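Long-range contacts in A1 protein (Enterobacteria phage Qbeta, PDB 3RLK), which is a minor, read-through form of the phage coat protein whose extension, a beta-barrel domain with a polyproline helix, is probably a structural part of the virion: residues K75-D80 against I169-T174; I97-T102 against G154-F159; R131-K136 against C181-V186. All blocks are in the same frame, centred on the assembly; numbering follows the deposited sequence.

The three contacts lie within the one read-through domain and lead from its surface to its interior. Contact 1 is a loop-to-loop contact whose centre is about 9 Å from that of contact 2; the two meet where Trp79 NE1 bonds to Asp98 O at 2.7 Å. Contact 2 pairs strand 96-98 with strand 154-159, and contact 3 uses strand 183-188, the neighbour of 154-159 on its other side. Their centres are about 8 Å apart, and Val157 O accepts from Gln184 N at 2.8 Å. Contacts 1 and 3 do not touch, their nearest atoms being about 6 Å apart. Contact 2 thus joins the outer loops to the core.

Contact 1 of 3, residues K75-D80 against I169-T174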
ATOM      1  N   LYS A  75       2.381  14.958  -9.989  1.00 15.98           N
ATOM      2  CA  LYS A  75       1.922  15.159  -8.628  1.00 17.27           C
ATOM      3  C   LYS A  75       1.450  13.854  -7.929  1.00 16.53           C
ATOM      4  O   LYS A  75       0.778  13.056  -8.537  1.00 14.98           O
ATOM      5  CB  LYS A  75       0.936  16.320  -8.541  1.00 20.33           C
ATOM      6  CG  LYS A  75      -0.409  16.165  -9.073  1.00 25.29           C
ATOM      7  CD  LYS A  75      -1.105  17.513  -8.706  1.00 31.92           C
ATOM      8  CE  LYS A  75      -2.604  17.628  -9.072  1.00 34.93           C
ATOM      9  NZ  LYS A  75      -2.948  19.078  -9.258  1.00 35.06           N
ATOM     10  N   TRP A  76       1.792  13.671  -6.651  1.00 15.72           N
ATOM     11  CA  TRP A  76       1.182  12.601  -5.877  1.00 14.63           C
ATOM     12  C   TRP A  76      -0.276  12.988  -5.620  1.00 14.93           C
ATOM     13  O   TRP A  76      -0.577  14.208  -5.512  1.00 14.28           O
ATOM     14  CB  TRP A  76       1.869  12.507  -4.498  1.00 13.83           C
ATOM     15  CG  TRP A  76       3.268  12.143  -4.623  1.00 15.10           C
ATOM     16  CD1 TRP A  76       4.378  12.989  -4.468  1.00 16.37           C
ATOM     17  CD2 TRP A  76       3.773  10.848  -4.864  1.00 14.83           C
ATOM     18  NE1 TRP A  76       5.522  12.269  -4.657  1.00 15.46           N
ATOM     19  CE2 TRP A  76       5.198  10.955  -4.916  1.00 10.97           C
ATOM     20  CE3 TRP A  76       3.173   9.601  -5.085  1.00 17.13           C
ATOM     21  CZ2 TRP A  76       6.020   9.848  -5.120  1.00 13.50           C
ATOM     22  CZ3 TRP A  76       3.995   8.485  -5.316  1.00 13.49           C
ATOM     23  CH2 TRP A  76       5.405   8.617  -5.341  1.00 12.06           C
ATOM     24  N   ARG A  77      -1.167  11.982  -5.487  1.00 13.56           N
ATOM     25  CA  ARG A  77      -2.558  12.212  -5.067  1.00 13.58           C
ATOM     26  C   ARG A  77      -2.585  12.863  -3.671  1.00 13.28           C
ATOM     27  O   ARG A  77      -3.404  13.717  -3.441  1.00 14.35           O
ATOM     28  CB  ARG A  77      -3.391  10.892  -5.074  1.00 13.80           C
ATOM     29  CG  ARG A  77      -3.871  10.449  -6.430  1.00 14.27           C
ATOM     30  CD  ARG A  77      -5.063  11.265  -6.900  1.00 19.39           C
ATOM     31  NE  ARG A  77      -5.615  10.624  -8.086  1.00 20.37           N
ATOM     32  CZ  ARG A  77      -5.196  10.893  -9.317  1.00 20.02           C
ATOM     33  NH1 ARG A  77      -4.229  11.800  -9.474  1.00 19.89           N
ATOM     34  NH2 ARG A  77      -5.725  10.279 -10.384  1.00 15.93           N
ATOM     35  N   ASP A  78      -1.716  12.400  -2.750  1.00 13.65           N
ATOM     36  CA  ASP A  78      -1.595  12.950  -1.385  1.00 12.80           C
ATOM     37  C   ASP A  78      -2.982  12.968  -0.738  1.00 13.87           C
ATOM     38  O   ASP A  78      -3.412  13.964  -0.230  1.00 12.55           O
ATOM     39  CB  ASP A  78      -0.890  14.354  -1.429  1.00 14.44           C
ATOM     40  CG  ASP A  78      -0.506  14.862  -0.017  1.00 16.93           C
ATOM     41  OD1 ASP A  78      -0.382  14.048   0.952  1.00 15.34           O
ATOM     42  OD2 ASP A  78      -0.375  16.070   0.152  1.00 22.14           O
ATOM     43  N   TRP A  79      -3.658  11.807  -0.778  1.00 14.33           N
ATOM     44  CA  TRP A  79      -5.056  11.654  -0.387  1.00 14.98           C
ATOM     45  C   TRP A  79      -5.335  12.196   1.014  1.00 15.35           C
ATOM     46  O   TRP A  79      -6.359  12.886   1.236  1.00 15.21           O
ATOM     47  CB  TRP A  79      -5.374  10.147  -0.419  1.00 14.81           C
ATOM     48  CG  TRP A  79      -5.180   9.402  -1.747  1.00 11.75           C
ATOM     49  CD1 TRP A  79      -4.072   8.664  -2.167  1.00  8.13           C
ATOM     50  CD2 TRP A  79      -6.107   9.366  -2.827  1.00 14.68           C
ATOM     51  NE1 TRP A  79      -4.304   8.119  -3.407  1.00 12.42           N
ATOM     52  CE2 TRP A  79      -5.542   8.540  -3.848  1.00 14.16           C
ATOM     53  CE3 TRP A  79      -7.401   9.929  -3.030  1.00 14.90           C
ATOM     54  CZ2 TRP A  79      -6.218   8.268  -5.082  1.00 14.58           C
ATOM     55  CZ3 TRP A  79      -8.086   9.655  -4.242  1.00 17.32           C
ATOM     56  CH2 TRP A  79      -7.494   8.794  -5.248  1.00 11.82           C
ATOM     57  N   ASP A  80      -4.421  11.917   1.958  1.00 14.47           N
ATOM     58  CA  ASP A  80      -4.585  12.264   3.370  1.00 15.73           C
ATOM     59  C   ASP A  80      -3.760  13.483   3.799  1.00 16.03           C
ATOM     60  O   ASP A  80      -3.577  13.730   5.013  1.00 15.56           O
ATOM     61  CB  ASP A  80      -4.302  11.015   4.258  1.00 14.46           C
ATOM     62  CG  ASP A  80      -2.967  10.380   3.975  1.00 18.80           C
ATOM     63  OD1 ASP A  80      -2.152  11.027   3.266  1.00 19.24           O
ATOM     64  OD2 ASP A  80      -2.677   9.243   4.501  1.00 17.46           O
ATOM     65  N   ILE A 169      -6.715   7.055 -13.939  1.00 11.65           N
ATOM     66  CA  ILE A 169      -6.694   6.734 -12.492  1.00 10.84           C
ATOM     67  C   ILE A 169      -7.753   7.586 -11.782  1.00 12.52           C
ATOM     68  O   ILE A 169      -7.802   8.809 -12.009  1.00 11.70           O
ATOM     69  CB  ILE A 169      -5.278   6.949 -11.882  1.00  9.18           C
ATOM     70  CG1 ILE A 169      -4.261   6.172 -12.705  1.00 10.06           C
ATOM     71  CG2 ILE A 169      -5.288   6.481 -10.389  1.00 10.53           C
ATOM     72  CD1 ILE A 169      -2.825   6.423 -12.279  1.00 13.02           C
ATOM     73  N   PRO A 170      -8.654   6.945 -11.021  1.00 12.90           N
ATOM     74  CA  PRO A 170      -9.774   7.663 -10.351  1.00 15.06           C
ATOM     75  C   PRO A 170      -9.233   8.702  -9.364  1.00 15.09           C
ATOM     76  O   PRO A 170      -8.088   8.635  -8.872  1.00 13.32           O
ATOM     77  CB  PRO A 170     -10.516   6.544  -9.577  1.00 14.96           C
ATOM     78  CG  PRO A 170     -10.102   5.255 -10.268  1.00 15.50           C
ATOM     79  CD  PRO A 170      -8.717   5.485 -10.772  1.00 12.92           C
ATOM     80  N   PHE A 171     -10.068   9.694  -9.077  1.00 15.22           N
ATOM     81  CA  PHE A 171      -9.779  10.625  -8.016  1.00 15.41           C
ATOM     82  C   PHE A 171     -10.561  10.214  -6.749  1.00 16.75           C
ATOM     83  O   PHE A 171     -10.778  11.039  -5.837  1.00 17.12           O
ATOM     84  CB  PHE A 171     -10.208  11.989  -8.521  1.00 15.23           C
ATOM     85  CG  PHE A 171      -9.348  12.482  -9.642  1.00 19.28           C
ATOM     86  CD1 PHE A 171      -8.139  13.150  -9.351  1.00 24.57           C
ATOM     87  CD2 PHE A 171      -9.710  12.227 -10.969  1.00 19.09           C
ATOM     88  CE1 PHE A 171      -7.292  13.587 -10.408  1.00 27.03           C
ATOM     89  CE2 PHE A 171      -8.874  12.666 -12.052  1.00 25.59           C
ATOM     90  CZ  PHE A 171      -7.654  13.326 -11.757  1.00 26.13           C
ATOM     91  N   ASP A 172     -11.054   8.960  -6.737  1.00 16.98           N
ATOM     92  CA  ASP A 172     -11.813   8.441  -5.604  1.00 16.49           C
ATOM     93  C   ASP A 172     -11.152   7.109  -5.197  1.00 16.15           C
ATOM     94  O   ASP A 172     -11.206   6.132  -5.940  1.00 14.77           O
ATOM     95  CB  ASP A 172     -13.302   8.278  -5.968  1.00 18.38           C
ATOM     96  CG  ASP A 172     -14.089   7.475  -4.913  1.00 18.88           C
ATOM     97  OD1 ASP A 172     -13.525   7.112  -3.846  1.00 21.46           O
ATOM     98  OD2 ASP A 172     -15.323   7.302  -5.100  1.00 28.68           O
ATOM     99  N   PHE A 173     -10.518   7.112  -4.021  1.00 14.69           N
ATOM    100  CA  PHE A 173      -9.691   5.973  -3.608  1.00 15.21           C
ATOM    101  C   PHE A 173     -10.524   4.699  -3.394  1.00 14.16           C
ATOM    102  O   PHE A 173     -10.026   3.580  -3.494  1.00 13.95           O
ATOM    103  CB  PHE A 173      -8.803   6.299  -2.381  1.00 13.29           C
ATOM    104  CG  PHE A 173      -7.878   5.177  -2.048  1.00 12.95           C
ATOM    105  CD1 PHE A 173      -6.855   4.837  -2.913  1.00 11.12           C
ATOM    106  CD2 PHE A 173      -8.117   4.379  -0.896  1.00 11.81           C
ATOM    107  CE1 PHE A 173      -6.022   3.757  -2.662  1.00 15.26           C
ATOM    108  CE2 PHE A 173      -7.307   3.270  -0.649  1.00 15.75           C
ATOM    109  CZ  PHE A 173      -6.285   2.938  -1.525  1.00 12.30           C
ATOM    110  N   THR A 174     -11.810   4.867  -3.144  1.00 14.96           N
ATOM    111  CA  THR A 174     -12.652   3.695  -2.954  1.00 16.60           C
ATOM    112  C   THR A 174     -12.871   2.957  -4.268  1.00 16.86           C
ATOM    113  O   THR A 174     -13.374   1.827  -4.251  1.00 18.98           O
ATOM    114  CB  THR A 174     -14.009   4.064  -2.306  1.00 17.80           C
ATOM    115  OG1 THR A 174     -14.783   4.738  -3.297  1.00 16.42           O
ATOM    116  CG2 THR A 174     -13.835   4.959  -1.094  1.00 19.71           C
TER
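Two loops meet at the surface of the domain through a cation-pi stack and an aromatic pair: Arg77 lies on Phe171, and Trp79 packs against Phe173. The guanidinium of Arg77 covers the Phe171 ring off-centre, with the planes only 15° apart and the centres 4.1 Å apart. While its face is used in this way, its edge turns to the backbone. Arg77 NE and NH2 both donate to Pro170 O from one face of the carbonyl, NE at 3.3 Å with an N-H...O angle of 150°, and NH2 adds a weak bond to Ile169 O. A bend at chi2 (-77°) turns the chain so that face and edge are engaged together, a double role that arginine's flat, many-donor end suits well.

Trp79 packs with carbon over both faces of its indole. Phe173 CB sits 3.8 Å from the centroid of the six-membered ring of Trp79, almost straight above it, while the Phe173 ring meets the five-membered ring of Trp79 edge-to-face, CD1 nearest CE2. Arg77 CB covers the opposite indole face, and Phe171 O lies 3.4 Å from Trp79 CZ3, near the ring plane. Within the second loop, Asp172 OD1 accepts from Thr174 N, forming an Asx turn. Beneath the contact runs strand 96-98, where Ile97 touches both Arg77 and Ile169; Leu104 of helix 101-104 packs on Phe173.

Contact 2 of 3, residues I97-T102 against G154-F159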
ATOM      1  N   ILE A  97       1.185   5.525  -8.878  1.00  9.10           N
ATOM      2  CA  ILE A  97       0.344   6.434  -8.108  1.00 11.16           C
ATOM      3  C   ILE A  97       0.441   6.031  -6.618  1.00 11.42           C
ATOM      4  O   ILE A  97       0.644   4.880  -6.306  1.00 12.74           O
ATOM      5  CB  ILE A  97      -1.132   6.467  -8.611  1.00 12.28           C
ATOM      6  CG1 ILE A  97      -1.815   7.800  -8.193  1.00 13.91           C
ATOM      7  CG2 ILE A  97      -1.940   5.285  -8.138  1.00 13.54           C
ATOM      8  CD1 ILE A  97      -1.011   9.151  -8.620  1.00 16.29           C
ATOM      9  N   ASP A  98       0.261   6.983  -5.718  1.00 11.92           N
ATOM     10  CA  ASP A  98       0.205   6.664  -4.270  1.00 12.52           C
ATOM     11  C   ASP A  98      -1.210   6.213  -3.845  1.00 13.29           C
ATOM     12  O   ASP A  98      -2.192   6.720  -4.376  1.00 11.39           O
ATOM     13  CB  ASP A  98       0.619   7.869  -3.384  1.00 12.73           C
ATOM     14  CG  ASP A  98      -0.148   9.148  -3.718  1.00 17.48           C
ATOM     15  OD1 ASP A  98      -0.351   9.454  -4.917  1.00 15.49           O
ATOM     16  OD2 ASP A  98      -0.487   9.913  -2.786  1.00 18.87           O
ATOM     17  N   LEU A  99      -1.288   5.317  -2.857  1.00 12.74           N
ATOM     18  CA  LEU A  99      -2.557   4.925  -2.258  1.00 13.34           C
ATOM     19  C   LEU A  99      -2.809   5.712  -0.958  1.00 12.66           C
ATOM     20  O   LEU A  99      -1.901   6.365  -0.434  1.00 15.44           O
ATOM     21  CB  LEU A  99      -2.516   3.416  -1.950  1.00 10.91           C
ATOM     22  CG  LEU A  99      -2.009   2.461  -3.046  1.00 13.09           C
ATOM     23  CD1 LEU A  99      -2.394   1.101  -2.537  1.00 14.10           C
ATOM     24  CD2 LEU A  99      -2.674   2.673  -4.419  1.00 14.25           C
ATOM     25  N   ASP A 100      -4.050   5.638  -0.458  1.00 13.31           N
ATOM     26  CA  ASP A 100      -4.451   6.374   0.724  1.00 12.70           C
ATOM     27  C   ASP A 100      -4.158   5.537   1.964  1.00 12.99           C
ATOM     28  O   ASP A 100      -4.961   4.736   2.405  1.00 12.48           O
ATOM     29  CB  ASP A 100      -5.888   6.799   0.616  1.00 12.17           C
ATOM     30  CG  ASP A 100      -6.341   7.706   1.775  1.00 15.69           C
ATOM     31  OD1 ASP A 100      -5.673   7.765   2.854  1.00 14.22           O
ATOM     32  OD2 ASP A 100      -7.427   8.295   1.604  1.00 16.84           O
ATOM     33  N   ALA A 101      -2.966   5.728   2.551  1.00 12.17           N
ATOM     34  CA  ALA A 101      -2.608   4.909   3.776  1.00 11.98           C
ATOM     35  C   ALA A 101      -3.570   5.123   4.983  1.00 13.48           C
ATOM     36  O   ALA A 101      -3.746   4.180   5.804  1.00 16.46           O
ATOM     37  CB  ALA A 101      -1.120   5.229   4.212  1.00 13.28           C
ATOM     38  N   THR A 102      -4.176   6.299   5.070  1.00 13.72           N
ATOM     39  CA  THR A 102      -5.164   6.664   6.136  1.00 15.15           C
ATOM     40  C   THR A 102      -6.456   5.888   5.915  1.00 13.62           C
ATOM     41  O   THR A 102      -6.872   5.112   6.781  1.00 14.92           O
ATOM     42  CB  THR A 102      -5.392   8.197   6.244  1.00 14.04           C
ATOM     43  OG1 THR A 102      -4.190   8.836   6.733  1.00 15.96           O
ATOM     44  CG2 THR A 102      -6.591   8.503   7.139  1.00 16.04           C
ATOM     45  N   GLY A 154       5.965   8.379   4.598  1.00 11.06           N
ATOM     46  CA  GLY A 154       5.788   7.069   3.945  1.00 11.21           C
ATOM     47  C   GLY A 154       4.751   7.151   2.857  1.00 11.16           C
ATOM     48  O   GLY A 154       3.709   7.812   3.027  1.00 12.62           O
ATOM     49  N   VAL A 155       5.027   6.493   1.721  1.00 11.97           N
ATOM     50  CA  VAL A 155       4.066   6.370   0.638  1.00 11.37           C
ATOM     51  C   VAL A 155       3.959   4.896   0.167  1.00 11.81           C
ATOM     52  O   VAL A 155       4.975   4.175  -0.017  1.00 10.86           O
ATOM     53  CB  VAL A 155       4.562   7.259  -0.540  1.00 13.50           C
ATOM     54  CG1 VAL A 155       3.615   7.248  -1.723  1.00 13.51           C
ATOM     55  CG2 VAL A 155       4.755   8.654  -0.056  1.00 14.98           C
ATOM     56  N   ILE A 156       2.706   4.478  -0.007  1.00 10.98           N
ATOM     57  CA  ILE A 156       2.436   3.188  -0.617  1.00 12.36           C
ATOM     58  C   ILE A 156       2.197   3.525  -2.103  1.00 11.49           C
ATOM     59  O   ILE A 156       1.223   4.271  -2.452  1.00 12.71           O
ATOM     60  CB  ILE A 156       1.168   2.527  -0.025  1.00 11.07           C
ATOM     61  CG1 ILE A 156       1.271   2.388   1.517  1.00 11.05           C
ATOM     62  CG2 ILE A 156       0.947   1.123  -0.666  1.00  9.60           C
ATOM     63  CD1 ILE A 156      -0.048   2.250   2.235  1.00 10.02           C
ATOM     64  N   VAL A 157       3.018   2.891  -2.933  1.00 10.92           N
ATOM     65  CA  VAL A 157       2.992   3.128  -4.380  1.00 11.10           C
ATOM     66  C   VAL A 157       2.376   1.935  -5.083  1.00 12.65           C
ATOM     67  O   VAL A 157       2.882   0.832  -5.035  1.00 11.88           O
ATOM     68  CB  VAL A 157       4.415   3.411  -4.985  1.00 10.88           C
ATOM     69  CG1 VAL A 157       4.261   3.803  -6.468  1.00 11.13           C
ATOM     70  CG2 VAL A 157       5.112   4.585  -4.262  1.00 12.79           C
ATOM     71  N   GLY A 158       1.278   2.183  -5.767  1.00 11.72           N
ATOM     72  CA  GLY A 158       0.716   1.164  -6.646  1.00 12.19           C
ATOM     73  C   GLY A 158       0.868   1.494  -8.134  1.00  9.46           C
ATOM     74  O   GLY A 158       1.520   2.464  -8.499  1.00 12.02           O
ATOM     75  N   PHE A 159       0.367   0.607  -8.987  1.00  9.38           N
ATOM     76  CA  PHE A 159       0.455   0.855 -10.399  1.00  9.67           C
ATOM     77  C   PHE A 159      -0.870   0.467 -11.016  1.00  9.73           C
ATOM     78  O   PHE A 159      -1.355  -0.646 -10.841  1.00  9.80           O
ATOM     79  CB  PHE A 159       1.646   0.162 -11.054  1.00  9.66           C
ATOM     80  CG  PHE A 159       1.750   0.411 -12.560  1.00  8.44           C
ATOM     81  CD1 PHE A 159       2.620   1.369 -13.082  1.00 12.65           C
ATOM     82  CD2 PHE A 159       0.970  -0.379 -13.444  1.00 13.04           C
ATOM     83  CE1 PHE A 159       2.645   1.617 -14.453  1.00 14.45           C
ATOM     84  CE2 PHE A 159       0.975  -0.135 -14.840  1.00 11.95           C
ATOM     85  CZ  PHE A 159       1.819   0.825 -15.336  1.00 13.01           C
TER
HETATM   86  O   HOH W   1       0.583   6.560   0.455  1.00 15.66           O
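Ile97 and Gly158 form a hydrogen-bonded antiparallel pair, joining strand 96-98 to the middle strand of a three-stranded sheet. Their backbones exchange two bonds, Gly158 N to Ile97 O at 2.8 Å and Ile97 N to Gly158 O at 3.1 Å. The next pair, Asp98 with Val157, is non-hydrogen-bonded, and here CA-H...O contacts fill in: Asp98 CA lies 3.2 Å from Ile156 O. Ile156 O also accepts from Leu99 N, at 2.8 Å and nearly in line with its C=O bond. Farther along, a water continues the link, donating to Leu99 O and accepting from Ile156 N.

Apolar packing follows where the backbones diverge. Ile156, a branched residue suited to a strand, divides its two arms: CG2 meets Leu99 CD1 at 3.8 Å, and CD1 reaches Ala101 CB at 3.7 Å. Its chi1 of -56° puts CG2 anti to the backbone N, facing Leu99, and sets CG1 beside that N, so that CD1 runs on to Ala101. The small methyl of Ala101 lets the start of helix 101-104 come close to the strand. Gly158 has no side chain to collide with Leu99, whose CD2 lies over its backbone.

Among polar side chains, Asp98 is buried, but its carboxylate is satisfied by Arg77 N and Asp78 N; of its side chain, CB makes the contact, 3.5 Å from Val155 CG1. On its other side, strand 154-159 pairs with strand 183-188, while Leu144 and Ile147 of helix 144-147 pack on Ile156.

Contact 3 of 3, residues R131-K136 against C181-V186; sequences RFIYLK and CPIQAV
Two beta-sheets of the barrel-like domain pack face to face here, strand 129-135 of the larger mixed sheet lying across edge strand 183-188 of the three-stranded one. The segments 131-135 and 183-186 approach to 8.4 Å between axes, with their directions 119° apart. No hydrogen bond joins them, and the side-chain contacts are apolar, as fits the aliphatic residues that meet there.

Ile183 is the central residue, and its two branches serve different partners. Its CD1 meets Ile133 tip to tip, 3.5 Å from CG1, and also lies 3.9 Å from Tyr134 O. Its CG2 turns to Leu135 CD2. Leu135 itself starts off to one side, but its chi1 of -45° swings the isobutyl group over to reach both Ile183 and Val186. The beta-branched Ile183 and Val186 suit an extended strand, and the bulge at Gln184 and Ala185, which both face Val157, lies between them. Ile147 of helix 144-147 touches both Ile133 and Val186. Leu135 and Val186 cross at about a right angle, with CD2 of Leu135 3.7 Å from CG2 of Val186.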
ATOM      1  N   ARG A 131      -3.194  -1.840  12.073  1.00 11.90           N
ATOM      2  CA  ARG A 131      -3.579  -2.467  10.793  1.00 12.96           C
ATOM      3  C   ARG A 131      -2.403  -2.521   9.831  1.00 11.37           C
ATOM      4  O   ARG A 131      -1.623  -1.495   9.703  1.00 12.05           O
ATOM      5  CB  ARG A 131      -4.819  -1.783  10.188  1.00 13.13           C
ATOM      6  CG  ARG A 131      -6.059  -2.350  10.887  1.00 16.92           C
ATOM      7  CD  ARG A 131      -6.982  -1.361  11.266  1.00 21.77           C
ATOM      8  NE  ARG A 131      -8.030  -1.865  12.208  1.00 23.23           N
ATOM      9  CZ  ARG A 131      -9.271  -1.417  12.210  1.00 23.74           C
ATOM     10  NH1 ARG A 131      -9.631  -0.515  11.297  1.00 26.75           N
ATOM     11  NH2 ARG A 131     -10.151  -1.872  13.113  1.00 18.30           N
ATOM     12  N   PHE A 132      -2.238  -3.696   9.182  1.00 11.20           N
ATOM     13  CA  PHE A 132      -1.031  -4.021   8.437  1.00 11.54           C
ATOM     14  C   PHE A 132      -1.403  -4.305   6.977  1.00 11.15           C
ATOM     15  O   PHE A 132      -2.245  -5.200   6.674  1.00 12.17           O
ATOM     16  CB  PHE A 132      -0.346  -5.269   8.995  1.00 10.02           C
ATOM     17  CG  PHE A 132       0.245  -5.085  10.329  1.00 13.10           C
ATOM     18  CD1 PHE A 132       1.607  -4.942  10.474  1.00 12.86           C
ATOM     19  CD2 PHE A 132      -0.566  -5.040  11.438  1.00 13.48           C
ATOM     20  CE1 PHE A 132       2.179  -4.807  11.798  1.00 11.08           C
ATOM     21  CE2 PHE A 132      -0.061  -4.904  12.718  1.00  9.14           C
ATOM     22  CZ  PHE A 132       1.302  -4.756  12.908  1.00 14.42           C
ATOM     23  N   ILE A 133      -0.810  -3.543   6.058  1.00 11.69           N
ATOM     24  CA  ILE A 133      -1.083  -3.804   4.632  1.00 10.47           C
ATOM     25  C   ILE A 133      -0.234  -4.980   4.175  1.00 11.27           C
ATOM     26  O   ILE A 133       0.953  -5.099   4.582  1.00 10.99           O
ATOM     27  CB  ILE A 133      -0.796  -2.481   3.816  1.00 11.77           C
ATOM     28  CG1 ILE A 133      -1.311  -2.626   2.384  1.00 11.46           C
ATOM     29  CG2 ILE A 133       0.677  -2.011   3.981  1.00 10.79           C
ATOM     30  CD1 ILE A 133      -2.856  -2.727   2.315  1.00 15.65           C
ATOM     31  N   TYR A 134      -0.822  -5.881   3.389  1.00 10.73           N
ATOM     32  CA  TYR A 134      -0.005  -6.983   2.865  1.00 11.45           C
ATOM     33  C   TYR A 134       0.774  -6.504   1.642  1.00 13.84           C
ATOM     34  O   TYR A 134       0.180  -5.806   0.771  1.00 11.88           O
ATOM     35  CB  TYR A 134      -0.908  -8.199   2.500  1.00 13.28           C
ATOM     36  CG  TYR A 134      -0.138  -9.336   1.848  1.00 10.75           C
ATOM     37  CD1 TYR A 134       0.822 -10.091   2.581  1.00 10.96           C
ATOM     38  CD2 TYR A 134      -0.384  -9.675   0.531  1.00 14.18           C
ATOM     39  CE1 TYR A 134       1.522 -11.133   1.965  1.00 11.36           C
ATOM     40  CE2 TYR A 134       0.293 -10.748  -0.087  1.00 14.26           C
ATOM     41  CZ  TYR A 134       1.244 -11.474   0.646  1.00 13.19           C
ATOM     42  OH  TYR A 134       1.932 -12.519   0.052  1.00 15.23           O
ATOM     43  N   LEU A 135       2.079  -6.826   1.596  1.00 11.23           N
ATOM     44  CA  LEU A 135       2.942  -6.511   0.455  1.00 13.33           C
ATOM     45  C   LEU A 135       3.355  -7.798  -0.228  1.00 13.17           C
ATOM     46  O   LEU A 135       4.300  -8.472   0.176  1.00 14.65           O
ATOM     47  CB  LEU A 135       4.181  -5.702   0.891  1.00 11.75           C
ATOM     48  CG  LEU A 135       3.987  -4.525   1.861  1.00 13.41           C
ATOM     49  CD1 LEU A 135       5.308  -3.907   2.416  1.00 12.93           C
ATOM     50  CD2 LEU A 135       3.263  -3.416   1.125  1.00 12.78           C
ATOM     51  N   LYS A 136       2.668  -8.101  -1.315  1.00 14.61           N
ATOM     52  CA  LYS A 136       2.892  -9.354  -2.072  1.00 13.63           C
ATOM     53  C   LYS A 136       4.273  -9.468  -2.620  1.00 13.76           C
ATOM     54  O   LYS A 136       4.854 -10.554  -2.562  1.00 13.08           O
ATOM     55  CB  LYS A 136       1.874  -9.385  -3.214  1.00 13.95           C
ATOM     56  CG  LYS A 136       2.005 -10.572  -4.206  1.00 14.29           C
ATOM     57  CD  LYS A 136       1.995 -11.943  -3.489  1.00 14.57           C
ATOM     58  CE  LYS A 136       1.717 -13.093  -4.507  1.00 17.45           C
ATOM     59  NZ  LYS A 136       1.712 -14.456  -3.816  1.00 17.74           N
ATOM     60  N   CYS A 181      -5.087  -2.086  -9.115  1.00  9.58           N
ATOM     61  CA  CYS A 181      -3.917  -1.268  -8.739  1.00 10.90           C
ATOM     62  C   CYS A 181      -3.017  -1.938  -7.686  1.00 11.17           C
ATOM     63  O   CYS A 181      -2.974  -1.492  -6.522  1.00 13.61           O
ATOM     64  CB  CYS A 181      -4.353   0.131  -8.299  1.00 11.75           C
ATOM     65  SG  CYS A 181      -3.093   1.413  -8.142  1.00 13.57           S
ATOM     66  N   PRO A 182      -2.232  -2.952  -8.116  1.00 14.04           N
ATOM     67  CA  PRO A 182      -1.463  -3.671  -7.106  1.00 12.72           C
ATOM     68  C   PRO A 182      -0.331  -2.816  -6.532  1.00 12.50           C
ATOM     69  O   PRO A 182       0.218  -1.925  -7.222  1.00  9.35           O
ATOM     70  CB  PRO A 182      -0.923  -4.888  -7.867  1.00 11.92           C
ATOM     71  CG  PRO A 182      -0.954  -4.462  -9.350  1.00 15.50           C
ATOM     72  CD  PRO A 182      -2.247  -3.679  -9.400  1.00 12.72           C
ATOM     73  N   ILE A 183      -0.039  -3.066  -5.247  1.00  9.44           N
ATOM     74  CA  ILE A 183       1.071  -2.334  -4.599  1.00  9.80           C
ATOM     75  C   ILE A 183       2.368  -2.809  -5.183  1.00  9.63           C
ATOM     76  O   ILE A 183       2.592  -4.030  -5.310  1.00 12.67           O
ATOM     77  CB  ILE A 183       1.027  -2.533  -3.035  1.00  8.33           C
ATOM     78  CG1 ILE A 183      -0.350  -2.058  -2.519  1.00 10.55           C
ATOM     79  CG2 ILE A 183       2.337  -1.941  -2.333  1.00  9.01           C
ATOM     80  CD1 ILE A 183      -0.732  -2.500  -1.088  1.00 11.16           C
ATOM     81  N   GLN A 184       3.254  -1.872  -5.479  1.00  7.87           N
ATOM     82  CA  GLN A 184       4.582  -2.186  -6.068  1.00  9.57           C
ATOM     83  C   GLN A 184       5.641  -2.004  -5.025  1.00 12.25           C
ATOM     84  O   GLN A 184       6.675  -2.688  -5.065  1.00 12.46           O
ATOM     85  CB  GLN A 184       4.882  -1.197  -7.176  1.00 10.99           C
ATOM     86  CG  GLN A 184       3.809  -1.048  -8.293  1.00 11.54           C
ATOM     87  CD  GLN A 184       3.604  -2.363  -9.003  1.00 11.78           C
ATOM     88  OE1 GLN A 184       2.551  -2.992  -8.866  1.00 20.34           O
ATOM     89  NE2 GLN A 184       4.661  -2.863  -9.616  1.00  8.69           N
ATOM     90  N   ALA A 185       5.458  -1.021  -4.138  1.00 11.85           N
ATOM     91  CA  ALA A 185       6.471  -0.750  -3.097  1.00 12.67           C
ATOM     92  C   ALA A 185       5.956   0.213  -2.036  1.00 11.50           C
ATOM     93  O   ALA A 185       4.944   0.900  -2.242  1.00 11.03           O
ATOM     94  CB  ALA A 185       7.776  -0.216  -3.709  1.00 13.88           C
ATOM     95  N   VAL A 186       6.638   0.243  -0.878  1.00  9.03           N
ATOM     96  CA  VAL A 186       6.350   1.253   0.155  1.00  9.52           C
ATOM     97  C   VAL A 186       7.665   1.995   0.238  1.00  7.97           C
ATOM     98  O   VAL A 186       8.783   1.367   0.367  1.00  9.67           O
ATOM     99  CB  VAL A 186       6.017   0.632   1.588  1.00 10.68           C
ATOM    100  CG1 VAL A 186       6.020   1.760   2.662  1.00 12.28           C
ATOM    101  CG2 VAL A 186       4.665  -0.050   1.617  1.00 10.10           C
TER